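Local structure of flavin reductase domain protein, FMN-binding (Shewanella baltica, 3HMZ) at residues 32-45 / 69-83. The protein binds flavin mononucleotide and probably acts as a flavin reductase-like oxidoreductase that uses NAD or NADP. Residues are numbered along the deposited sequence; the frame is centred on the assembly and turned at random.
Sequences VLVSARSQGIDNVM and KTREFIEQSGMFVIQ. With FMN (flavin mononucleotide), chain B.
S38 CB sits over one face of the F73 ring, 3.9 Å from the ring centroid, a CH-pi contact displaced toward the rim. A36 O and D42 C lie at the edge, near the ring plane. Separately, I41 CG2 packs on F73 CZ at 3.9 Å; the helix 69-77 thus buries its phenyl ring against the hairpin 32-45.

The second flat group, the Q83 carboxamide, spends both N-H groups in its own plane: NE2 donates to S35 OG at 2.9 Å and to L33 O, where it arrives from 65° above the carbonyl plane. Q83 N takes that same oxygen within the carbonyl plane, giving L33 O two donors. S35 OG has a further partner in P124 O, and Q83 OE1 accepts from V126 N. Strands 32-38 and 79-83 pair antiparallel, and V34 CG2 meets I82 CD1 at 3.7 Å on the sheet face toward the helix.

At the N-terminus of helix 69-77 the FMN phosphate is gripped by K69 N and T70 N, which donate to O3P and O2P, by T70 OG1, to O2P at 2.7 Å, and by N43 ND2, to O1P at 2.8 Å, nearly straight (173°). This arrangement is consistent with the FMN-binding split barrel of flavin reductases. Strand and helix thus share the phosphate, whose negative charge the helix dipole probably helps to stabilise.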
ATOM      1  N   VAL A  32      -4.451  -2.422   7.219  1.00 14.50           N
ATOM      2  CA  VAL A  32      -3.997  -2.612   8.574  1.00 14.39           C
ATOM      3  C   VAL A  32      -4.998  -2.154   9.598  1.00 13.69           C
ATOM      4  O   VAL A  32      -6.013  -1.532   9.252  1.00 14.80           O
ATOM      5  CB  VAL A  32      -2.651  -1.873   8.816  1.00 14.16           C
ATOM      6  CG1 VAL A  32      -1.607  -2.299   7.769  1.00 14.75           C
ATOM      7  CG2 VAL A  32      -2.815  -0.346   8.753  1.00 14.81           C
ATOM      8  N   LEU A  33      -4.724  -2.512  10.849  1.00 14.11           N
ATOM      9  CA  LEU A  33      -5.430  -1.907  11.993  1.00 14.63           C
ATOM     10  C   LEU A  33      -4.439  -0.954  12.662  1.00 15.08           C
ATOM     11  O   LEU A  33      -3.279  -1.286  12.866  1.00 14.53           O
ATOM     12  CB  LEU A  33      -5.943  -2.939  12.996  1.00 15.73           C
ATOM     13  CG  LEU A  33      -6.711  -4.102  12.406  1.00 15.34           C
ATOM     14  CD1 LEU A  33      -7.065  -5.061  13.549  1.00 16.96           C
ATOM     15  CD2 LEU A  33      -7.920  -3.685  11.597  1.00 16.66           C
ATOM     16  N   VAL A  34      -4.916   0.241  12.977  1.00 15.15           N
ATOM     17  CA  VAL A  34      -4.150   1.266  13.700  1.00 14.88           C
ATOM     18  C   VAL A  34      -4.698   1.282  15.121  1.00 15.97           C
ATOM     19  O   VAL A  34      -5.899   1.447  15.339  1.00 16.76           O
ATOM     20  CB  VAL A  34      -4.306   2.681  13.079  1.00 15.24           C
ATOM     21  CG1 VAL A  34      -3.383   3.710  13.799  1.00 17.03           C
ATOM     22  CG2 VAL A  34      -4.073   2.624  11.536  1.00 15.95           C
ATOM     23  N   SER A  35      -3.828   1.048  16.090  1.00 14.86           N
ATOM     24  CA  SER A  35      -4.236   1.157  17.503  1.00 16.22           C
ATOM     25  C   SER A  35      -3.405   2.176  18.253  1.00 15.69           C
ATOM     26  O   SER A  35      -2.221   2.396  17.957  1.00 16.99           O
ATOM     27  CB  SER A  35      -4.193  -0.203  18.164  1.00 16.52           C
ATOM     28  OG  SER A  35      -2.875  -0.717  18.152  1.00 16.60           O
ATOM     29  N   ALA A  36      -4.021   2.742  19.294  1.00 17.04           N
ATOM     30  CA  ALA A  36      -3.373   3.789  20.071  1.00 17.91           C
ATOM     31  C   ALA A  36      -4.035   3.894  21.432  1.00 18.79           C
ATOM     32  O   ALA A  36      -5.163   3.423  21.613  1.00 18.89           O
ATOM     33  CB  ALA A  36      -3.413   5.161  19.307  1.00 20.00           C
ATOM     34  N   ARG A  37      -3.303   4.520  22.342  1.00 19.08           N
ATOM     35  CA  ARG A  37      -3.733   4.752  23.701  1.00 19.71           C
ATOM     36  C   ARG A  37      -3.547   6.216  24.092  1.00 21.97           C
ATOM     37  O   ARG A  37      -2.520   6.813  23.796  1.00 22.41           O
ATOM     38  CB  ARG A  37      -2.886   3.897  24.616  1.00 21.51           C
ATOM     39  CG  ARG A  37      -3.248   3.971  26.112  1.00 22.53           C
ATOM     40  CD  ARG A  37      -2.386   2.988  26.865  1.00 23.36           C
ATOM     41  NE  ARG A  37      -2.823   1.613  26.571  1.00 21.97           N
ATOM     42  CZ  ARG A  37      -2.247   0.489  26.979  1.00 22.77           C
ATOM     43  NH1 ARG A  37      -1.150   0.477  27.714  1.00 26.26           N
ATOM     44  NH2 ARG A  37      -2.809  -0.661  26.644  1.00 23.92           N
ATOM     45  N   SER A  38      -4.529   6.760  24.800  1.00 22.45           N
ATOM     46  CA  SER A  38      -4.390   8.129  25.323  1.00 24.47           C
ATOM     47  C   SER A  38      -5.132   8.185  26.653  1.00 26.66           C
ATOM     48  O   SER A  38      -6.306   7.795  26.723  1.00 24.77           O
ATOM     49  CB  SER A  38      -4.941   9.163  24.379  1.00 25.05           C
ATOM     50  OG  SER A  38      -4.650  10.484  24.885  1.00 25.55           O
ATOM     51  N   GLN A  39      -4.410   8.645  27.680  1.00 28.99           N
ATOM     52  CA  GLN A  39      -4.934   8.784  29.042  0.50 31.11           C
ATOM     53  C   GLN A  39      -5.646   7.493  29.481  1.00 31.06           C
ATOM     54  O   GLN A  39      -6.763   7.487  30.017  1.00 31.25           O
ATOM     55  CB  GLN A  39      -5.778  10.064  29.145  0.50 33.35           C
ATOM     56  CG  GLN A  39      -4.929  11.310  28.952  0.50 35.36           C
ATOM     57  CD  GLN A  39      -3.753  11.369  29.922  0.50 36.70           C
ATOM     58  OE1 GLN A  39      -2.629  11.699  29.541  0.50 38.41           O
ATOM     59  NE2 GLN A  39      -4.005  11.011  31.175  0.50 38.30           N
ATOM     60  N   GLY A  40      -4.965   6.376  29.204  1.00 29.42           N
ATOM     61  CA  GLY A  40      -5.452   5.050  29.557  1.00 28.14           C
ATOM     62  C   GLY A  40      -6.579   4.425  28.766  1.00 27.35           C
ATOM     63  O   GLY A  40      -7.015   3.327  29.114  1.00 29.21           O
ATOM     64  N   ILE A  41      -7.035   5.087  27.716  1.00 25.10           N
ATOM     65  CA  ILE A  41      -8.127   4.602  26.892  1.00 23.29           C
ATOM     66  C   ILE A  41      -7.494   4.130  25.576  1.00 21.55           C
ATOM     67  O   ILE A  41      -6.669   4.821  24.996  1.00 21.17           O
ATOM     68  CB  ILE A  41      -9.163   5.710  26.565  1.00 25.14           C
ATOM     69  CG1 ILE A  41      -9.703   6.368  27.874  1.00 27.49           C
ATOM     70  CG2 ILE A  41     -10.286   5.135  25.704  1.00 23.49           C
ATOM     71  CD1 ILE A  41     -10.474   5.388  28.749  1.00 30.07           C
ATOM     72  N   ASP A  42      -7.912   2.967  25.132  1.00 20.88           N
ATOM     73  CA  ASP A  42      -7.418   2.344  23.896  1.00 20.03           C
ATOM     74  C   ASP A  42      -8.420   2.486  22.770  1.00 18.86           C
ATOM     75  O   ASP A  42      -9.632   2.560  22.974  1.00 21.28           O
ATOM     76  CB  ASP A  42      -7.148   0.849  24.155  1.00 19.85           C
ATOM     77  CG  ASP A  42      -5.982   0.616  25.087  1.00 20.23           C
ATOM     78  OD1 ASP A  42      -4.980   1.321  24.968  1.00 21.99           O
ATOM     79  OD2 ASP A  42      -6.020  -0.318  25.911  1.00 22.50           O
ATOM     80  N   ASN A  43      -7.896   2.484  21.550  1.00 19.13           N
ATOM     81  CA  ASN A  43      -8.730   2.487  20.392  1.00 17.73           C
ATOM     82  C   ASN A  43      -8.049   1.758  19.239  1.00 16.73           C
ATOM     83  O   ASN A  43      -6.835   1.596  19.228  1.00 17.45           O
ATOM     84  CB  ASN A  43      -9.111   3.888  19.928  1.00 18.33           C
ATOM     85  CG  ASN A  43     -10.365   3.904  19.091  1.00 18.95           C
ATOM     86  OD1 ASN A  43     -11.171   2.970  19.118  1.00 19.93           O
ATOM     87  ND2 ASN A  43     -10.549   4.993  18.342  1.00 20.57           N
ATOM     88  N   VAL A  44      -8.882   1.289  18.327  1.00 17.21           N
ATOM     89  CA  VAL A  44      -8.447   0.607  17.114  1.00 16.17           C
ATOM     90  C   VAL A  44      -9.361   1.102  15.965  1.00 16.95           C
ATOM     91  O   VAL A  44     -10.567   1.176  16.123  1.00 16.72           O
ATOM     92  CB  VAL A  44      -8.569  -0.942  17.243  1.00 16.09           C
ATOM     93  CG1 VAL A  44      -8.092  -1.659  15.928  1.00 16.39           C
ATOM     94  CG2 VAL A  44      -7.872  -1.480  18.517  1.00 17.22           C
HETATM   95  N   MSE A  45      -8.760   1.380  14.809  1.00 15.61           N
HETATM   96  CA  MSE A  45      -9.483   1.645  13.567  1.00 16.41           C
HETATM   97  C   MSE A  45      -8.813   0.893  12.413  1.00 16.14           C
HETATM   98  O   MSE A  45      -7.714   0.367  12.574  1.00 16.35           O
HETATM   99  CB  MSE A  45      -9.517   3.143  13.236  1.00 17.29           C
HETATM  100  CG  MSE A  45      -8.145   3.781  13.002  1.00 17.93           C
HETATM  101 SE   MSE A  45      -8.242   5.579  12.357  0.75 20.55          SE
HETATM  102  CE  MSE A  45      -7.712   5.331  10.525  1.00 20.26           C
ATOM    103  N   LYS A  69     -11.175   9.338  16.085  1.00 20.47           N
ATOM    104  CA  LYS A  69     -10.731   9.385  17.475  1.00 21.25           C
ATOM    105  C   LYS A  69      -9.302   8.876  17.576  1.00 21.08           C
ATOM    106  O   LYS A  69      -8.495   9.419  18.301  1.00 21.23           O
ATOM    107  CB  LYS A  69     -11.672   8.609  18.405  1.00 23.49           C
ATOM    108  CG  LYS A  69     -11.309   8.691  19.897  1.00 25.74           C
ATOM    109  CD  LYS A  69     -11.320  10.115  20.471  1.00 27.72           C
ATOM    110  CE  LYS A  69     -12.659  10.719  20.494  1.00 29.73           C
ATOM    111  NZ  LYS A  69     -12.571  12.009  21.354  1.00 30.22           N
ATOM    112  N   THR A  70      -8.960   7.875  16.766  1.00 19.46           N
ATOM    113  CA  THR A  70      -7.587   7.349  16.787  1.00 19.75           C
ATOM    114  C   THR A  70      -6.543   8.426  16.460  1.00 19.28           C
ATOM    115  O   THR A  70      -5.502   8.487  17.101  1.00 20.98           O
ATOM    116  CB  THR A  70      -7.441   6.111  15.865  1.00 20.65           C
ATOM    117  OG1 THR A  70      -8.434   5.158  16.211  1.00 20.84           O
ATOM    118  CG2 THR A  70      -6.080   5.483  16.057  1.00 21.33           C
ATOM    119  N   ARG A  71      -6.845   9.292  15.485  1.00 20.19           N
ATOM    120  CA  ARG A  71      -5.930  10.397  15.170  1.00 20.85           C
ATOM    121  C   ARG A  71      -5.679  11.278  16.405  1.00 20.67           C
ATOM    122  O   ARG A  71      -4.533  11.667  16.695  1.00 20.48           O
ATOM    123  CB  ARG A  71      -6.485  11.229  14.040  1.00 21.37           C
ATOM    124  CG  ARG A  71      -5.683  12.476  13.788  1.00 22.35           C
ATOM    125  CD  ARG A  71      -6.161  13.155  12.577  1.00 22.90           C
ATOM    126  NE  ARG A  71      -5.530  14.479  12.446  1.00 22.47           N
ATOM    127  CZ  ARG A  71      -5.271  15.101  11.302  1.00 22.52           C
ATOM    128  NH1 ARG A  71      -5.541  14.516  10.128  1.00 22.36           N
ATOM    129  NH2 ARG A  71      -4.702  16.322  11.316  1.00 22.75           N
ATOM    130  N   GLU A  72      -6.761  11.585  17.110  1.00 21.52           N
ATOM    131  CA  GLU A  72      -6.634  12.400  18.339  1.00 24.07           C
ATOM    132  C   GLU A  72      -5.675  11.745  19.335  1.00 22.40           C
ATOM    133  O   GLU A  72      -4.783  12.389  19.893  1.00 22.87           O
ATOM    134  CB  GLU A  72      -8.008  12.603  18.957  1.00 26.21           C
ATOM    135  CG  GLU A  72      -8.033  13.451  20.235  1.00 30.46           C
ATOM    136  CD  GLU A  72      -9.406  13.486  20.816  1.00 34.04           C
ATOM    137  OE1 GLU A  72     -10.340  13.783  20.036  1.00 34.87           O
ATOM    138  OE2 GLU A  72      -9.528  13.151  22.041  1.00 39.37           O
ATOM    139  N   PHE A  73      -5.842  10.439  19.527  1.00 21.81           N
ATOM    140  CA  PHE A  73      -4.981   9.702  20.451  1.00 21.10           C
ATOM    141  C   PHE A  73      -3.528   9.737  20.025  1.00 20.47           C
ATOM    142  O   PHE A  73      -2.625   9.840  20.871  1.00 21.46           O
ATOM    143  CB  PHE A  73      -5.464   8.252  20.579  1.00 21.27           C
ATOM    144  CG  PHE A  73      -6.682   8.050  21.424  1.00 20.62           C
ATOM    145  CD1 PHE A  73      -7.490   9.119  21.889  1.00 22.00           C
ATOM    146  CD2 PHE A  73      -7.071   6.744  21.741  1.00 20.14           C
ATOM    147  CE1 PHE A  73      -8.600   8.863  22.679  1.00 22.54           C
ATOM    148  CE2 PHE A  73      -8.210   6.502  22.533  1.00 21.79           C
ATOM    149  CZ  PHE A  73      -8.976   7.566  22.970  1.00 22.16           C
ATOM    150  N   ILE A  74      -3.300   9.570  18.709  1.00 19.66           N
ATOM    151  CA  ILE A  74      -1.939   9.637  18.165  1.00 20.55           C
ATOM    152  C   ILE A  74      -1.295  11.025  18.348  1.00 20.85           C
ATOM    153  O   ILE A  74      -0.134  11.128  18.699  1.00 21.53           O
ATOM    154  CB  ILE A  74      -1.896   9.141  16.713  1.00 19.44           C
ATOM    155  CG1 ILE A  74      -2.183   7.632  16.746  1.00 19.18           C
ATOM    156  CG2 ILE A  74      -0.528   9.403  16.092  1.00 19.84           C
ATOM    157  CD1 ILE A  74      -2.369   6.967  15.372  1.00 17.46           C
ATOM    158  N   GLU A  75      -2.080  12.067  18.113  1.00 21.00           N
ATOM    159  CA  GLU A  75      -1.598  13.437  18.286  1.00 22.42           C
ATOM    160  C   GLU A  75      -1.244  13.692  19.739  1.00 23.24           C
ATOM    161  O   GLU A  75      -0.245  14.343  20.008  1.00 25.60           O
ATOM    162  CB  GLU A  75      -2.652  14.421  17.822  1.00 22.48           C
ATOM    163  CG  GLU A  75      -2.831  14.469  16.292  1.00 22.85           C
ATOM    164  CD  GLU A  75      -4.111  15.144  15.847  1.00 23.52           C
ATOM    165  OE1 GLU A  75      -5.078  15.241  16.639  1.00 25.73           O
ATOM    166  OE2 GLU A  75      -4.174  15.569  14.677  1.00 25.41           O
ATOM    167  N   GLN A  76      -2.035  13.139  20.649  1.00 23.37           N
ATOM    168  CA  GLN A  76      -1.810  13.331  22.075  0.50 23.96           C
ATOM    169  C   GLN A  76      -0.634  12.503  22.596  1.00 23.97           C
ATOM    170  O   GLN A  76       0.178  12.987  23.345  1.00 26.16           O
ATOM    171  CB  GLN A  76      -3.096  13.046  22.851  0.50 24.87           C
ATOM    172  CG  GLN A  76      -4.216  14.040  22.581  0.50 26.65           C
ATOM    173  CD  GLN A  76      -5.589  13.601  23.101  0.50 28.89           C
ATOM    174  OE1 GLN A  76      -5.791  12.455  23.534  0.50 30.33           O
ATOM    175  NE2 GLN A  76      -6.546  14.526  23.061  0.50 30.17           N
ATOM    176  N   SER A  77      -0.530  11.235  22.186  1.00 21.48           N
ATOM    177  CA  SER A  77       0.502  10.353  22.712  1.00 21.35           C
ATOM    178  C   SER A  77       1.794  10.205  21.913  1.00 21.26           C
ATOM    179  O   SER A  77       2.811   9.798  22.475  1.00 23.40           O
ATOM    180  CB  SER A  77      -0.106   8.957  22.927  1.00 21.32           C
ATOM    181  OG  SER A  77      -0.336   8.334  21.667  1.00 21.63           O
ATOM    182  N   GLY A  78       1.721  10.454  20.609  1.00 22.09           N
ATOM    183  CA  GLY A  78       2.860  10.299  19.711  1.00 22.19           C
ATOM    184  C   GLY A  78       3.307   8.874  19.421  1.00 22.02           C
ATOM    185  O   GLY A  78       4.415   8.662  18.942  1.00 21.07           O
HETATM  186  N   MSE A  79       2.448   7.908  19.755  1.00 21.01           N
HETATM  187  CA  MSE A  79       2.757   6.481  19.611  0.80 22.23           C
HETATM  188  C   MSE A  79       1.529   5.738  19.101  1.00 20.07           C
HETATM  189  O   MSE A  79       0.403   6.094  19.405  1.00 20.65           O
HETATM  190  CB  MSE A  79       3.104   5.876  20.980  0.80 25.51           C
HETATM  191  CG  MSE A  79       4.325   6.429  21.689  0.80 29.74           C
HETATM  192 SE   MSE A  79       5.981   5.894  20.856  0.60 34.58          SE
HETATM  193  CE  MSE A  79       5.852   3.971  20.772  0.80 35.18           C
ATOM    194  N   PHE A  80       1.771   4.666  18.353  1.00 18.22           N
ATOM    195  CA  PHE A  80       0.686   3.807  17.885  1.00 17.55           C
ATOM    196  C   PHE A  80       1.267   2.477  17.429  1.00 17.24           C
ATOM    197  O   PHE A  80       2.485   2.308  17.329  1.00 18.47           O
ATOM    198  CB  PHE A  80      -0.155   4.489  16.786  1.00 17.96           C
ATOM    199  CG  PHE A  80       0.632   4.938  15.577  1.00 17.74           C
ATOM    200  CD1 PHE A  80       1.256   6.195  15.554  1.00 18.46           C
ATOM    201  CD2 PHE A  80       0.664   4.161  14.422  1.00 17.06           C
ATOM    202  CE1 PHE A  80       1.938   6.633  14.452  1.00 19.44           C
ATOM    203  CE2 PHE A  80       1.344   4.606  13.293  1.00 17.32           C
ATOM    204  CZ  PHE A  80       1.979   5.857  13.306  1.00 18.61           C
ATOM    205  N   VAL A  81       0.356   1.538  17.165  1.00 15.83           N
ATOM    206  CA  VAL A  81       0.728   0.242  16.618  1.00 15.42           C
ATOM    207  C   VAL A  81      -0.008   0.106  15.268  1.00 15.59           C
ATOM    208  O   VAL A  81      -1.190   0.480  15.106  1.00 16.42           O
ATOM    209  CB  VAL A  81       0.371  -0.954  17.529  1.00 16.00           C
ATOM    210  CG1 VAL A  81       0.708  -2.311  16.848  1.00 16.35           C
ATOM    211  CG2 VAL A  81       1.066  -0.834  18.903  1.00 16.70           C
ATOM    212  N   ILE A  82       0.749  -0.401  14.300  1.00 15.53           N
ATOM    213  CA  ILE A  82       0.213  -0.829  12.986  1.00 14.72           C
ATOM    214  C   ILE A  82       0.293  -2.345  13.007  1.00 14.29           C
ATOM    215  O   ILE A  82       1.330  -2.928  13.316  1.00 15.43           O
ATOM    216  CB  ILE A  82       1.035  -0.282  11.816  1.00 14.58           C
ATOM    217  CG1 ILE A  82       0.914   1.253  11.755  1.00 14.74           C
ATOM    218  CG2 ILE A  82       0.625  -0.916  10.477  1.00 14.47           C
ATOM    219  CD1 ILE A  82      -0.506   1.763  11.515  1.00 15.48           C
ATOM    220  N   GLN A  83      -0.822  -2.993  12.717  1.00 14.32           N
ATOM    221  CA  GLN A  83      -0.864  -4.445  12.720  1.00 14.38           C
ATOM    222  C   GLN A  83      -1.658  -4.959  11.536  1.00 13.53           C
ATOM    223  O   GLN A  83      -2.549  -4.296  11.035  1.00 13.97           O
ATOM    224  CB  GLN A  83      -1.392  -4.997  14.059  1.00 14.92           C
ATOM    225  CG  GLN A  83      -2.721  -4.409  14.543  1.00 13.96           C
ATOM    226  CD  GLN A  83      -2.574  -3.592  15.777  1.00 15.75           C
ATOM    227  OE1 GLN A  83      -2.296  -4.174  16.842  1.00 16.13           O
ATOM    228  NE2 GLN A  83      -2.785  -2.273  15.672  1.00 16.33           N
TER
HETATM  229  N1  FMN B 500      -9.732   6.049   7.771  1.00 16.49           N
HETATM  230  C2  FMN B 500      -8.570   6.770   7.632  1.00 17.19           C
HETATM  231  O2  FMN B 500      -8.470   7.858   8.199  1.00 19.38           O
HETATM  232  N3  FMN B 500      -7.534   6.240   6.886  1.00 17.86           N
HETATM  233  C4  FMN B 500      -7.618   5.044   6.242  1.00 16.83           C
HETATM  234  O4  FMN B 500      -6.633   4.651   5.561  1.00 17.20           O
HETATM  235  C4A FMN B 500      -8.818   4.329   6.375  1.00 16.70           C
HETATM  236  N5  FMN B 500      -8.979   3.096   5.770  1.00 17.22           N
HETATM  237  C5A FMN B 500     -10.066   2.277   6.041  1.00 16.67           C
HETATM  238  C6  FMN B 500     -10.121   0.959   5.562  1.00 16.68           C
HETATM  239  C7  FMN B 500     -11.220   0.144   5.814  1.00 16.65           C
HETATM  240  C7M FMN B 500     -11.256  -1.266   5.312  1.00 16.47           C
HETATM  241  C8  FMN B 500     -12.288   0.655   6.556  1.00 16.84           C
HETATM  242  C8M FMN B 500     -13.511  -0.189   6.850  1.00 18.62           C
HETATM  243  C9  FMN B 500     -12.213   1.957   7.032  1.00 16.60           C
HETATM  244  C9A FMN B 500     -11.134   2.798   6.802  1.00 17.38           C
HETATM  245  N10 FMN B 500     -11.040   4.099   7.288  1.00 17.04           N
HETATM  246  C10 FMN B 500      -9.872   4.830   7.141  1.00 16.70           C
HETATM  247  C1' FMN B 500     -12.086   4.680   8.201  1.00 16.38           C
HETATM  248  C2' FMN B 500     -11.790   4.553   9.702  1.00 16.62           C
HETATM  249  O2' FMN B 500     -11.303   3.246  10.048  1.00 17.58           O
HETATM  250  C3' FMN B 500     -13.102   4.864  10.413  1.00 16.99           C
HETATM  251  O3' FMN B 500     -13.439   6.228  10.178  1.00 19.06           O
HETATM  252  C4' FMN B 500     -13.116   4.474  11.904  1.00 17.87           C
HETATM  253  O4' FMN B 500     -14.483   4.381  12.292  1.00 19.50           O
HETATM  254  C5' FMN B 500     -12.391   5.447  12.812  1.00 17.53           C
HETATM  255  O5' FMN B 500     -12.560   4.985  14.153  1.00 18.37           O
HETATM  256  P   FMN B 500     -12.215   5.946  15.385  1.00 19.14           P
HETATM  257  O1P FMN B 500     -12.724   5.159  16.580  1.00 20.37           O
HETATM  258  O2P FMN B 500     -10.740   6.232  15.421  1.00 18.58           O
HETATM  259  O3P FMN B 500     -12.967   7.237  15.193  1.00 20.81           O
HETATM  260  O   HOH W   1      -0.700   5.526  21.874  1.00 21.57           O